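Side-chain contacts in 6-phospho-beta-d glycosidase (Streptococcus pyogenes, PDB 5FOO), which probably hydrolyses 6-phosphorylated beta-glucosides, acting as a 6-phospho-beta-glucosidase of glycoside hydrolase family 1: residues K270-L275 with P319-D324; G172-Q177 with P181-G186; V192-A197 with W276-E281. The protein carries 1 engineered substitution. All blocks are in the same frame, centred on the assembly; numbering follows the deposited sequence.

Contact 1: residues K270-L275 with P319-D324. With EDO (1,2-ethanediol), chain L; EDO (1,2-ethanediol), chain K.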
loop_
_atom_site.group_PDB
_atom_site.type_symbol
_atom_site.label_atom_id
_atom_site.label_comp_id
_atom_site.label_asym_id
_atom_site.label_seq_id
_atom_site.Cartn_x
_atom_site.Cartn_y
_atom_site.Cartn_z
ATOM N N LYS A 270 20.364 18.346 0.206
ATOM C CA LYS A 270 21.295 19.235 0.923
ATOM C C LYS A 270 21.570 20.519 0.139
ATOM O O LYS A 270 21.512 21.593 0.692
ATOM C CB LYS A 270 22.577 18.486 1.123
ATOM C CG LYS A 270 23.623 19.018 2.071
ATOM C CD LYS A 270 24.853 18.119 1.775
ATOM C CE LYS A 270 25.879 18.013 2.877
ATOM N NZ LYS A 270 26.269 19.391 3.272
ATOM N N LYS A 271 21.812 20.387 -1.154
ATOM C CA LYS A 271 21.983 21.522 -2.013
ATOM C C LYS A 271 20.741 22.384 -2.021
ATOM O O LYS A 271 20.848 23.599 -2.069
ATOM C CB LYS A 271 22.333 21.078 -3.423
ATOM C CG LYS A 271 22.400 22.190 -4.465
ATOM C CD LYS A 271 22.561 21.654 -5.898
ATOM C CE LYS A 271 21.466 20.717 -6.426
ATOM N NZ LYS A 271 20.098 21.273 -6.645
ATOM N N ASP A 272 19.567 21.777 -1.953
ATOM C CA ASP A 272 18.358 22.545 -2.021
ATOM C C ASP A 272 17.951 23.021 -0.648
ATOM O O ASP A 272 16.856 23.543 -0.527
ATOM C CB ASP A 272 17.177 21.772 -2.648
ATOM C CG ASP A 272 17.405 21.410 -4.089
ATOM O OD1 ASP A 272 18.304 21.988 -4.675
ATOM O OD2 ASP A 272 16.660 20.582 -4.665
ATOM N N GLY A 273 18.741 22.782 0.383
ATOM C CA GLY A 273 18.365 23.239 1.721
ATOM C C GLY A 273 17.243 22.520 2.451
ATOM O O GLY A 273 16.678 23.098 3.356
ATOM N N VAL A 274 16.884 21.291 2.058
ATOM C CA VAL A 274 15.741 20.622 2.648
ATOM C C VAL A 274 16.040 19.252 3.244
ATOM O O VAL A 274 15.113 18.539 3.629
ATOM C CB VAL A 274 14.559 20.506 1.629
ATOM C CG1 VAL A 274 14.015 21.905 1.284
ATOM C CG2 VAL A 274 14.956 19.733 0.375
ATOM N N LEU A 275 17.310 18.901 3.357
ATOM C CA LEU A 275 17.709 17.640 3.943
ATOM C C LEU A 275 17.141 17.446 5.375
ATOM O O LEU A 275 17.101 18.376 6.183
ATOM C CB LEU A 275 19.230 17.488 3.945
ATOM C CG LEU A 275 19.802 16.122 4.401
ATOM C CD1 LEU A 275 19.501 15.009 3.393
ATOM C CD2 LEU A 275 21.295 16.241 4.637
ATOM N N PRO A 319 9.834 17.505 -5.441
ATOM C CA PRO A 319 10.606 16.670 -6.379
ATOM C C PRO A 319 10.326 17.025 -7.826
ATOM O O PRO A 319 11.207 16.870 -8.694
ATOM C CB PRO A 319 10.144 15.214 -6.032
ATOM C CG PRO A 319 8.825 15.380 -5.326
ATOM C CD PRO A 319 8.936 16.716 -4.585
ATOM N N GLU A 320 9.128 17.561 -8.068
ATOM C CA GLU A 320 8.697 18.050 -9.382
ATOM C C GLU A 320 9.355 19.327 -9.899
ATOM O O GLU A 320 9.081 19.762 -11.040
ATOM C CB GLU A 320 7.156 18.156 -9.466
ATOM C CG GLU A 320 6.469 16.810 -9.215
ATOM C CD GLU A 320 5.063 16.678 -9.802
ATOM O OE1 GLU A 320 4.421 17.689 -10.130
ATOM O OE2 GLU A 320 4.572 15.534 -9.901
ATOM N N TRP A 321 10.266 19.882 -9.128
ATOM C CA TRP A 321 11.229 20.830 -9.661
ATOM C C TRP A 321 12.044 20.187 -10.759
ATOM O O TRP A 321 12.537 20.904 -11.572
ATOM C CB TRP A 321 12.281 21.263 -8.623
ATOM C CG TRP A 321 11.841 22.235 -7.477
ATOM C CD1 TRP A 321 10.582 22.600 -7.141
ATOM C CD2 TRP A 321 12.721 22.903 -6.546
ATOM N NE1 TRP A 321 10.620 23.474 -6.063
ATOM C CE2 TRP A 321 11.923 23.677 -5.695
ATOM C CE3 TRP A 321 14.108 22.938 -6.386
ATOM C CZ2 TRP A 321 12.469 24.476 -4.661
ATOM C CZ3 TRP A 321 14.651 23.704 -5.353
ATOM C CH2 TRP A 321 13.829 24.449 -4.496
ATOM N N TYR A 322 12.283 18.864 -10.722
ATOM C CA TYR A 322 13.202 18.225 -11.645
ATOM C C TYR A 322 12.524 17.395 -12.741
ATOM O O TYR A 322 13.230 16.796 -13.554
ATOM C CB TYR A 322 14.218 17.365 -10.875
ATOM C CG TYR A 322 15.023 18.179 -9.916
ATOM C CD1 TYR A 322 15.989 19.037 -10.370
ATOM C CD2 TYR A 322 14.718 18.191 -8.549
ATOM C CE1 TYR A 322 16.687 19.867 -9.492
ATOM C CE2 TYR A 322 15.426 18.983 -7.650
ATOM C CZ TYR A 322 16.405 19.841 -8.124
ATOM O OH TYR A 322 17.141 20.645 -7.251
ATOM N N TYR A 323 11.191 17.322 -12.760
ATOM C CA TYR A 323 10.501 16.562 -13.797
ATOM C C TYR A 323 9.035 16.949 -13.795
ATOM O O TYR A 323 8.555 17.372 -12.797
ATOM C CB TYR A 323 10.642 15.018 -13.552
ATOM C CG TYR A 323 10.062 14.513 -12.231
ATOM C CD1 TYR A 323 8.719 14.170 -12.125
ATOM C CD2 TYR A 323 10.849 14.447 -11.079
ATOM C CE1 TYR A 323 8.138 13.762 -10.891
ATOM C CE2 TYR A 323 10.300 14.040 -9.834
ATOM C CZ TYR A 323 8.951 13.679 -9.759
ATOM O OH TYR A 323 8.434 13.265 -8.582
ATOM N N ASP A 324 8.368 16.741 -14.929
ATOM C CA ASP A 324 6.955 16.852 -15.095
ATOM C C ASP A 324 6.419 15.476 -15.504
ATOM O O ASP A 324 7.130 14.699 -16.134
ATOM C CB ASP A 324 6.580 17.784 -16.298
ATOM C CG ASP A 324 6.892 19.268 -16.062
ATOM O OD1 ASP A 324 7.391 19.652 -14.994
ATOM O OD2 ASP A 324 6.673 20.051 -17.003
HETATM C C1 EDO L . 4.974 19.129 -12.952
HETATM O O1 EDO L . 3.917 19.972 -13.509
HETATM C C2 EDO L . 6.130 19.964 -12.373
HETATM O O2 EDO L . 7.511 19.537 -12.624
HETATM C C1 EDO K . 8.750 22.814 -12.373
HETATM O O1 EDO K . 10.189 23.042 -12.391
HETATM C C2 EDO K . 8.165 23.170 -11.004
HETATM O O2 EDO K . 7.050 22.296 -10.764
#
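Similar first torsions aim Asp272 and Tyr322 at each other: in both, CG stands anti to the residue's own carbonyl carbon (chi1 -64° and -60°), and the two side chains arrive from opposite directions. The phenol OH of Tyr322 donates to the syn lone pair of Asp272 OD2 over 2.6 Å, while ring and carboxylate lie only 9° from a common plane. Lys271 completes a triangle. Its chain bends at its last two torsions, which carries NZ to 2.8 Å from Asp272 OD1 in a salt bridge and leaves NZ 3.1 Å from Tyr322 OH, a weak hydrogen bond. The ammonium probably steadies the carboxylate and polarises the phenol. A flexible lysine suits this exposed place, since its bent chain can bring NZ round to the carboxylate next to it. Trp321 slides past the aspartate, with CZ3 3.8 Å from Asp272 OD2, and its CB lies against one face of the Tyr322 ring. Trp317 NE1 gives OD2 a second hydrogen bond. Just after Asp272 the chain leaves its helix in a Schellman motif, where Gly273, at positive phi, makes one of the two bonds back, from N to Lys270 O at 3.0 Å. The contact thus ties the C-terminal end of helix 263-271 to the long excursion between strands 302-305 and 324-325, with Tyr322 resting on Val268 of that helix and on Phe243 of helix 235-258.

Contact 2: residues G172-Q177 with P181-G186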
loop_
_atom_site.group_PDB
_atom_site.type_symbol
_atom_site.label_atom_id
_atom_site.label_comp_id
_atom_site.label_asym_id
_atom_site.label_seq_id
_atom_site.Cartn_x
_atom_site.Cartn_y
_atom_site.Cartn_z
ATOM N N GLY A 172 0.784 12.765 -0.338
ATOM C CA GLY A 172 -0.595 13.086 0.040
ATOM C C GLY A 172 -0.745 14.171 1.086
ATOM O O GLY A 172 -1.548 15.141 0.877
ATOM N N SER A 173 -0.014 14.035 2.189
ATOM C CA SER A 173 -0.124 14.932 3.306
ATOM C C SER A 173 0.673 16.243 3.100
ATOM O O SER A 173 0.268 17.321 3.583
ATOM C CB SER A 173 0.283 14.225 4.640
ATOM O OG SER A 173 -0.796 13.420 5.183
ATOM N N TYR A 174 1.797 16.173 2.401
ATOM C CA TYR A 174 2.728 17.297 2.423
ATOM C C TYR A 174 3.139 17.909 1.066
ATOM O O TYR A 174 3.871 18.848 1.080
ATOM C CB TYR A 174 3.950 16.936 3.268
ATOM C CG TYR A 174 3.617 16.703 4.759
ATOM C CD1 TYR A 174 3.495 17.765 5.620
ATOM C CD2 TYR A 174 3.376 15.394 5.282
ATOM C CE1 TYR A 174 3.173 17.596 6.964
ATOM C CE2 TYR A 174 3.078 15.200 6.647
ATOM C CZ TYR A 174 2.978 16.298 7.496
ATOM O OH TYR A 174 2.648 16.170 8.827
ATOM N N LEU A 175 2.656 17.393 -0.071
ATOM C CA LEU A 175 3.048 17.903 -1.424
ATOM C C LEU A 175 1.858 18.142 -2.359
ATOM O O LEU A 175 1.751 19.190 -2.941
ATOM C CB LEU A 175 4.064 16.975 -2.133
ATOM C CG LEU A 175 5.438 16.953 -1.427
ATOM C CD1 LEU A 175 6.331 15.791 -1.920
ATOM C CD2 LEU A 175 6.186 18.276 -1.546
ATOM N N MET A 176 0.942 17.187 -2.464
ATOM C CA MET A 176 -0.025 17.144 -3.552
ATOM C C MET A 176 -1.462 17.236 -3.108
ATOM O O MET A 176 -2.350 17.032 -3.910
ATOM C CB MET A 176 0.162 15.829 -4.331
ATOM C CG MET A 176 1.579 15.540 -4.837
ATOM S SD MET A 176 2.063 16.532 -6.269
ATOM C CE MET A 176 1.049 15.901 -7.646
ATOM N N GLN A 177 -1.699 17.439 -1.818
ATOM C CA GLN A 177 -3.034 17.733 -1.286
ATOM C C GLN A 177 -4.121 16.661 -1.400
ATOM O O GLN A 177 -5.251 16.980 -1.616
ATOM C CB GLN A 177 -3.514 19.104 -1.805
ATOM C CG GLN A 177 -2.475 20.182 -1.598
ATOM C CD GLN A 177 -2.962 21.543 -2.112
ATOM O OE1 GLN A 177 -2.514 22.019 -3.137
ATOM N NE2 GLN A 177 -3.860 22.152 -1.394
ATOM N N PRO A 181 -3.142 16.711 6.093
ATOM C CA PRO A 181 -3.677 18.008 6.462
ATOM C C PRO A 181 -3.679 18.724 5.109
ATOM O O PRO A 181 -4.046 19.867 5.051
ATOM C CB PRO A 181 -2.658 18.641 7.412
ATOM C CG PRO A 181 -1.374 17.971 7.092
ATOM C CD PRO A 181 -1.778 16.564 6.648
ATOM N N ALA A 182 -3.287 18.032 4.032
ATOM C CA ALA A 182 -3.273 18.540 2.679
ATOM C C ALA A 182 -2.577 19.888 2.546
ATOM O O ALA A 182 -3.119 20.772 1.932
ATOM C CB ALA A 182 -4.699 18.658 2.171
ATOM N N ILE A 183 -1.394 20.016 3.091
ATOM C CA ILE A 183 -0.605 21.235 3.011
ATOM C C ILE A 183 0.530 20.998 2.038
ATOM O O ILE A 183 0.792 19.860 1.604
ATOM C CB ILE A 183 -0.055 21.732 4.398
ATOM C CG1 ILE A 183 0.937 20.748 5.009
ATOM C CG2 ILE A 183 -1.197 22.013 5.373
ATOM C CD1 ILE A 183 1.434 21.124 6.389
ATOM N N VAL A 184 1.193 22.096 1.671
ATOM C CA VAL A 184 2.214 22.047 0.670
ATOM C C VAL A 184 3.439 22.507 1.401
ATOM O O VAL A 184 3.582 23.706 1.652
ATOM C CB VAL A 184 1.798 22.926 -0.549
ATOM C CG1 VAL A 184 2.887 22.991 -1.608
ATOM C CG2 VAL A 184 0.574 22.360 -1.187
ATOM N N ASP A 185 4.311 21.582 1.819
ATOM C CA ASP A 185 5.533 21.991 2.539
ATOM C C ASP A 185 6.660 20.971 2.367
ATOM O O ASP A 185 6.729 19.971 3.099
ATOM C CB ASP A 185 5.180 22.229 4.006
ATOM C CG ASP A 185 6.313 22.800 4.816
ATOM O OD1 ASP A 185 7.480 22.544 4.485
ATOM O OD2 ASP A 185 6.023 23.466 5.830
ATOM N N GLY A 186 7.543 21.241 1.410
ATOM C CA GLY A 186 8.601 20.297 0.996
ATOM C C GLY A 186 9.567 19.969 2.134
ATOM O O GLY A 186 10.016 18.864 2.277
#
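Ile183 and Tyr174 lie side by side, pointing the same way. Ile183 holds CG1 between its backbone N and carbonyl carbon (chi1 65°), which brings CD1 back to 4.0 Å from Tyr174 CE1 although its CB points away. The tight part is the backbone strip beside them, together with the Pro181 ring, whose CD lies 3.6 Å from Ser173 OG. Ile183 N donates to Ser173 O at 3.2 Å, and Asp185 N reaches Tyr174 O at 2.9 Å in an almost straight bond (172° at the hydrogen). Leu175 CD2 rests 4.0 Å from Gly186 CA, where helix 186-208 begins. Tyr174 OH bonds Glu134, Ser173 OG bonds Tyr180 O, and Asp185, as N-cap, bonds Lys188 N through OD1. The other side is looser and solvent-facing. There the extended Gln177 lies obliquely across Val184, its OE1 3.7 Å from Val184 CG2, in van der Waals contact. Helix 166-174 directly follows Asn164 and Glu165 of the ligand pocket. Its last carbonyls, which have no further helical turn to bond, are satisfied by the returning loop; between the two segments the hydrogen bonds run from backbone amide to carbonyl, so this closure depends little on which side chains are present.

Contact 3: residues V192-A197 with W276-E281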
loop_
_atom_site.group_PDB
_atom_site.type_symbol
_atom_site.label_atom_id
_atom_site.label_comp_id
_atom_site.label_asym_id
_atom_site.label_seq_id
_atom_site.Cartn_x
_atom_site.Cartn_y
_atom_site.Cartn_z
ATOM N N VAL A 192 9.333 14.055 7.030
ATOM C CA VAL A 192 8.375 12.950 7.109
ATOM C C VAL A 192 8.880 11.675 6.429
ATOM O O VAL A 192 8.740 10.597 7.024
ATOM C CB VAL A 192 6.977 13.380 6.625
ATOM C CG1 VAL A 192 6.009 12.224 6.398
ATOM C CG2 VAL A 192 6.340 14.297 7.691
ATOM N N ALA A 193 9.474 11.795 5.228
ATOM C CA ALA A 193 10.037 10.660 4.539
ATOM C C ALA A 193 11.151 9.989 5.362
ATOM O O ALA A 193 11.138 8.772 5.536
ATOM C CB ALA A 193 10.546 11.066 3.187
ATOM N N TYR A 194 12.084 10.786 5.898
ATOM C CA TYR A 194 13.102 10.208 6.783
ATOM C C TYR A 194 12.444 9.525 8.004
ATOM O O TYR A 194 12.843 8.417 8.400
ATOM C CB TYR A 194 14.101 11.259 7.247
ATOM C CG TYR A 194 15.051 10.804 8.319
ATOM C CD1 TYR A 194 14.722 10.889 9.622
ATOM C CD2 TYR A 194 16.300 10.292 7.979
ATOM C CE1 TYR A 194 15.606 10.453 10.616
ATOM C CE2 TYR A 194 17.203 9.862 8.938
ATOM C CZ TYR A 194 16.844 9.919 10.255
ATOM O OH TYR A 194 17.728 9.488 11.146
ATOM N N ASN A 195 11.416 10.170 8.573
ATOM C CA ASN A 195 10.828 9.676 9.800
ATOM C C ASN A 195 10.082 8.355 9.546
ATOM O O ASN A 195 10.135 7.444 10.372
ATOM C CB ASN A 195 9.917 10.707 10.459
ATOM C CG ASN A 195 10.682 11.861 11.111
ATOM O OD1 ASN A 195 11.929 11.882 11.203
ATOM N ND2 ASN A 195 9.923 12.836 11.565
ATOM N N LEU A 196 9.447 8.225 8.380
ATOM C CA LEU A 196 8.788 6.953 7.991
ATOM C C LEU A 196 9.760 5.786 7.796
ATOM O O LEU A 196 9.492 4.628 8.221
ATOM C CB LEU A 196 7.924 7.179 6.766
ATOM C CG LEU A 196 6.679 7.990 7.084
ATOM C CD1 LEU A 196 6.086 8.468 5.773
ATOM C CD2 LEU A 196 5.643 7.180 7.823
ATOM N N ALA A 197 10.901 6.100 7.194
ATOM C CA ALA A 197 11.974 5.127 7.005
ATOM C C ALA A 197 12.613 4.688 8.334
ATOM O O ALA A 197 12.873 3.527 8.510
ATOM C CB ALA A 197 13.045 5.693 6.115
ATOM N N TRP A 276 16.652 16.227 5.624
ATOM C CA TRP A 276 16.132 15.808 6.918
ATOM C C TRP A 276 17.168 15.983 7.996
ATOM O O TRP A 276 18.357 16.009 7.740
ATOM C CB TRP A 276 15.676 14.306 6.907
ATOM C CG TRP A 276 16.683 13.366 6.278
ATOM C CD1 TRP A 276 17.918 13.020 6.762
ATOM C CD2 TRP A 276 16.553 12.737 5.016
ATOM N NE1 TRP A 276 18.575 12.244 5.865
ATOM C CE2 TRP A 276 17.742 11.985 4.806
ATOM C CE3 TRP A 276 15.517 12.682 4.070
ATOM C CZ2 TRP A 276 17.930 11.158 3.700
ATOM C CZ3 TRP A 276 15.708 11.871 2.919
ATOM C CH2 TRP A 276 16.906 11.130 2.747
ATOM N N GLN A 277 16.675 16.091 9.204
ATOM C CA GLN A 277 17.510 15.975 10.394
ATOM C C GLN A 277 17.676 14.501 10.796
ATOM O O GLN A 277 16.685 13.814 11.086
ATOM C CB GLN A 277 16.829 16.723 11.553
ATOM C CG GLN A 277 17.005 18.211 11.492
ATOM C CD GLN A 277 18.433 18.625 11.855
ATOM O OE1 GLN A 277 18.929 18.291 12.947
ATOM N NE2 GLN A 277 19.115 19.331 10.938
ATOM N N SER A 278 18.911 14.029 10.915
ATOM C CA SER A 278 19.142 12.692 11.373
ATOM C C SER A 278 20.158 12.697 12.506
ATOM O O SER A 278 20.763 13.700 12.749
ATOM C CB SER A 278 19.651 11.898 10.184
ATOM O OG SER A 278 20.974 12.265 9.884
ATOM N N THR A 279 20.341 11.584 13.200
ATOM C CA THR A 279 21.481 11.395 14.111
ATOM C C THR A 279 22.277 10.182 13.692
ATOM O O THR A 279 21.759 9.295 12.997
ATOM C CB THR A 279 21.054 11.249 15.579
ATOM O OG1 THR A 279 20.473 9.964 15.786
ATOM C CG2 THR A 279 20.033 12.347 15.977
ATOM N N PRO A 280 23.574 10.126 14.083
ATOM C CA PRO A 280 24.321 8.907 13.777
ATOM C C PRO A 280 23.698 7.596 14.336
ATOM O O PRO A 280 23.806 6.529 13.685
ATOM C CB PRO A 280 25.734 9.177 14.375
ATOM C CG PRO A 280 25.787 10.656 14.600
ATOM C CD PRO A 280 24.366 11.081 14.884
ATOM N N GLU A 281 23.043 7.657 15.495
ATOM C CA GLU A 281 22.408 6.468 16.133
ATOM C C GLU A 281 21.216 5.966 15.290
ATOM O O GLU A 281 20.994 4.787 15.083
ATOM C CB GLU A 281 21.908 6.818 17.562
ATOM C CG GLU A 281 22.971 7.188 18.627
ATOM C CD GLU A 281 23.694 8.570 18.427
ATOM O OE1 GLU A 281 23.164 9.561 17.832
ATOM O OE2 GLU A 281 24.854 8.665 18.876
#
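Gln277 O accepts a hydrogen bond from Lys136 NZ while packing over a face of the Tyr194 ring, 3.5 Å above its plane and offset toward the rim near CE1. The backbone N of Gln277 is held as well, by Gln191 OE1. The main contact is an offset stack between Tyr194 and the five-membered ring of Trp276, with centroids 4.5 Å apart and planes inclined at 30°. Tyr194 CD2 lies over the indole face, 3.4 Å from Trp276 CD1, and the two side chains cross at about a right angle. With CG anti to the backbone N (chi1 171°), Tyr194 reaches out from its helix; Trp276 holds CG between its backbone N and carbonyl carbon (chi1 47°), which folds the indole over the tyrosine. Aromatic residues suit both places: two broad, flat side chains fill the gap between helix and loop, and the tyrosine also carries a hydroxyl beyond it. In the (beta/alpha)8 barrel of this family, helix 186-208 lies between the fourth strand, 159-161, and the fifth, 218-224, whereas 276-281 leads into helix 280-288 ahead of the sixth strand, 293-297. The stack therefore joins neighbouring parts of the barrel's outer layer. Farther along the phenol, Ser278 CB makes a tight approach, 3.2 Å from Tyr194 OH, and serine adds only one small hydroxyl beyond that carbon. Glu282 in helix 280-288 is bonded twice, its OE1 to Tyr194 OH and its backbone N to OG1 of Thr279, the helix N-cap.

How the contacts relate
Contact 1 lies at the surface and relies on charge and hydroxyl bonding between side chains; contacts 2 and 3 are partly buried, the former closed by backbone amides and the latter by stacked aromatic rings. Helix 186-208 is shared: residues 181-186 lead into it and 192-197 lie within it, and Tyr174 CE2 of contact 2 packs 3.5 Å from Val192 CG2 of contact 3. Residues 270-275 and 276-281 adjoin, so one connection between helices 263-271 and 280-288 serves contacts 1 and 3 in turn. Contacts 1 and 2 meet through apolar packing, Pro319 CD lying 3.8 Å from Leu175 CD1.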